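Local coordinates for uncharacterized protein (PDB 4L3U) that is of unknown function but folds as a small, all-helical single-chain protein of the DUF4844 family from Acinetobacter baumannii, at residues E24-Q29 with E106-I111. Numbering follows the deposited sequence.
Sequences EKFKAQ and ESFLDI
Two helices of an all-helical bundle, 14-27 and 95-112, meet here through Phe-26, which reaches from the last turn of the first helix to Ser-107, Phe-108 and Ile-111 on the second. The ring of Phe-26 is carried toward the second helix because its first torsion (chi1 -167°) sets CG trans to N, and it spans much of the 9.0 Å between the CA atoms of Phe-26 and Phe-108. Its CD2-CE2 edge is directed at the face of the Phe-108 ring in a T-shaped (edge-to-face) pair, the planes at 64°. Phe-26 CE2 sits 3.7 Å from Phe-108 CZ, nearer the rim than the centre. The slightly positive C-H edge of one phenyl suits the electron-rich face of the other. The terminal methyl CD1 of Ile-111, compact and apolar, lies over one face of Phe-26, 4.2 Å from Phe-26 CG. Ser-107 is small enough to let the ring come close to the helix, its CB 3.8 Å from Phe-26 CE1, while its OG makes a weak hydrogen bond to Thr-103 O. Phe-108 is buried and also meets Phe-62 and Leu-81, linking this contact to helices 45-68 and 74-86. An aromatic set against a ring face and a methyl of another helix is typical of helix-helix packing in an all-alpha bundle, here only partly buried.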
loop_
_atom_site.group_PDB
_atom_site.type_symbol
_atom_site.label_atom_id
_atom_site.label_comp_id
_atom_site.label_asym_id
_atom_site.label_seq_id
_atom_site.Cartn_x
_atom_site.Cartn_y
_atom_site.Cartn_z
ATOM N N GLU A 24 12.687 -2.343 2.493
ATOM C CA GLU A 24 12.969 -3.397 3.455
ATOM C C GLU A 24 12.528 -2.973 4.850
ATOM O O GLU A 24 11.923 -3.752 5.586
ATOM C CB GLU A 24 14.461 -3.725 3.451
ATOM C CG GLU A 24 14.948 -4.372 2.161
ATOM C CD GLU A 24 14.558 -5.834 2.036
ATOM O OE1 GLU A 24 13.836 -6.343 2.921
ATOM O OE2 GLU A 24 14.976 -6.480 1.050
ATOM N N LYS A 25 12.840 -1.733 5.207
ATOM C CA LYS A 25 12.467 -1.198 6.504
ATOM C C LYS A 25 10.953 -1.083 6.571
ATOM O O LYS A 25 10.329 -1.525 7.532
ATOM C CB LYS A 25 13.120 0.167 6.723
ATOM C CG LYS A 25 12.799 0.805 8.062
ATOM N N PHE A 26 10.370 -0.507 5.526
ATOM C CA PHE A 26 8.928 -0.323 5.440
ATOM C C PHE A 26 8.190 -1.647 5.572
ATOM O O PHE A 26 7.159 -1.733 6.227
ATOM C CB PHE A 26 8.572 0.334 4.108
ATOM C CG PHE A 26 7.162 0.842 4.043
ATOM C CD1 PHE A 26 6.799 1.989 4.724
ATOM C CD2 PHE A 26 6.201 0.177 3.303
ATOM C CE1 PHE A 26 5.503 2.467 4.668
ATOM C CE2 PHE A 26 4.904 0.651 3.246
ATOM C CZ PHE A 26 4.556 1.797 3.929
ATOM N N LYS A 27 8.733 -2.679 4.947
ATOM C CA LYS A 27 8.126 -3.998 4.959
ATOM C C LYS A 27 7.965 -4.558 6.378
ATOM O O LYS A 27 7.006 -5.277 6.662
ATOM C CB LYS A 27 8.995 -4.931 4.119
ATOM C CG LYS A 27 8.516 -6.357 4.042
ATOM C CD LYS A 27 9.524 -7.232 3.308
ATOM C CE LYS A 27 10.816 -7.405 4.101
ATOM N NZ LYS A 27 11.765 -8.341 3.436
ATOM N N ALA A 28 8.899 -4.214 7.262
ATOM C CA ALA A 28 8.950 -4.794 8.607
ATOM C C ALA A 28 8.129 -4.026 9.639
ATOM O O ALA A 28 8.020 -4.448 10.790
ATOM C CB ALA A 28 10.392 -4.884 9.074
ATOM N N GLN A 29 7.553 -2.904 9.230
ATOM C CA GLN A 29 6.811 -2.063 10.151
ATOM C C GLN A 29 5.368 -2.524 10.284
ATOM O O GLN A 29 4.825 -3.176 9.390
ATOM C CB GLN A 29 6.850 -0.615 9.672
ATOM C CG GLN A 29 8.243 -0.019 9.649
ATOM C CD GLN A 29 8.315 1.244 8.822
ATOM O OE1 GLN A 29 7.293 1.753 8.361
ATOM N NE2 GLN A 29 9.524 1.753 8.619
ATOM N N GLU A 106 0.226 5.194 -0.022
ATOM C CA GLU A 106 0.680 6.494 -0.492
ATOM C C GLU A 106 2.163 6.633 -0.200
ATOM O O GLU A 106 2.888 7.301 -0.932
ATOM C CB GLU A 106 -0.103 7.621 0.181
ATOM C CG GLU A 106 -1.446 7.920 -0.467
ATOM C CD GLU A 106 -2.243 8.981 0.279
ATOM O OE1 GLU A 106 -1.893 9.298 1.437
ATOM O OE2 GLU A 106 -3.222 9.504 -0.296
ATOM N N SER A 107 2.611 5.986 0.871
ATOM C CA SER A 107 4.018 6.021 1.247
ATOM C C SER A 107 4.869 5.361 0.169
ATOM O O SER A 107 5.985 5.798 -0.094
ATOM C CB SER A 107 4.234 5.330 2.593
ATOM O OG SER A 107 3.495 5.974 3.620
ATOM N N PHE A 108 4.332 4.315 -0.457
ATOM C CA PHE A 108 5.009 3.665 -1.578
ATOM C C PHE A 108 5.259 4.669 -2.689
ATOM O O PHE A 108 6.342 4.702 -3.261
ATOM C CB PHE A 108 4.178 2.507 -2.146
ATOM C CG PHE A 108 4.306 1.213 -1.383
ATOM C CD1 PHE A 108 5.548 0.716 -1.021
ATOM C CD2 PHE A 108 3.177 0.484 -1.046
ATOM C CE1 PHE A 108 5.659 -0.478 -0.325
ATOM C CE2 PHE A 108 3.281 -0.706 -0.352
ATOM C CZ PHE A 108 4.524 -1.186 0.009
ATOM N N LEU A 109 4.251 5.480 -2.994
ATOM C CA LEU A 109 4.375 6.480 -4.045
ATOM C C LEU A 109 5.580 7.369 -3.778
ATOM O O LEU A 109 6.381 7.634 -4.676
ATOM C CB LEU A 109 3.109 7.333 -4.136
ATOM C CG LEU A 109 1.815 6.627 -4.548
ATOM C CD1 LEU A 109 0.680 7.625 -4.594
ATOM C CD2 LEU A 109 1.962 5.949 -5.891
ATOM N N ASP A 110 5.711 7.806 -2.531
ATOM C CA ASP A 110 6.815 8.666 -2.135
ATOM C C ASP A 110 8.143 7.929 -2.274
ATOM O O ASP A 110 9.114 8.484 -2.783
ATOM C CB ASP A 110 6.623 9.150 -0.697
ATOM C CG ASP A 110 5.457 10.109 -0.557
ATOM O OD1 ASP A 110 5.295 10.981 -1.436
ATOM O OD2 ASP A 110 4.702 9.989 0.429
ATOM N N ILE A 111 8.176 6.674 -1.834
ATOM C CA ILE A 111 9.400 5.875 -1.889
ATOM C C ILE A 111 9.907 5.669 -3.322
ATOM O O ILE A 111 11.066 5.953 -3.616
ATOM C CB ILE A 111 9.217 4.502 -1.183
ATOM C CG1 ILE A 111 9.005 4.715 0.315
ATOM C CG2 ILE A 111 10.436 3.592 -1.405
ATOM C CD1 ILE A 111 8.563 3.483 1.065
#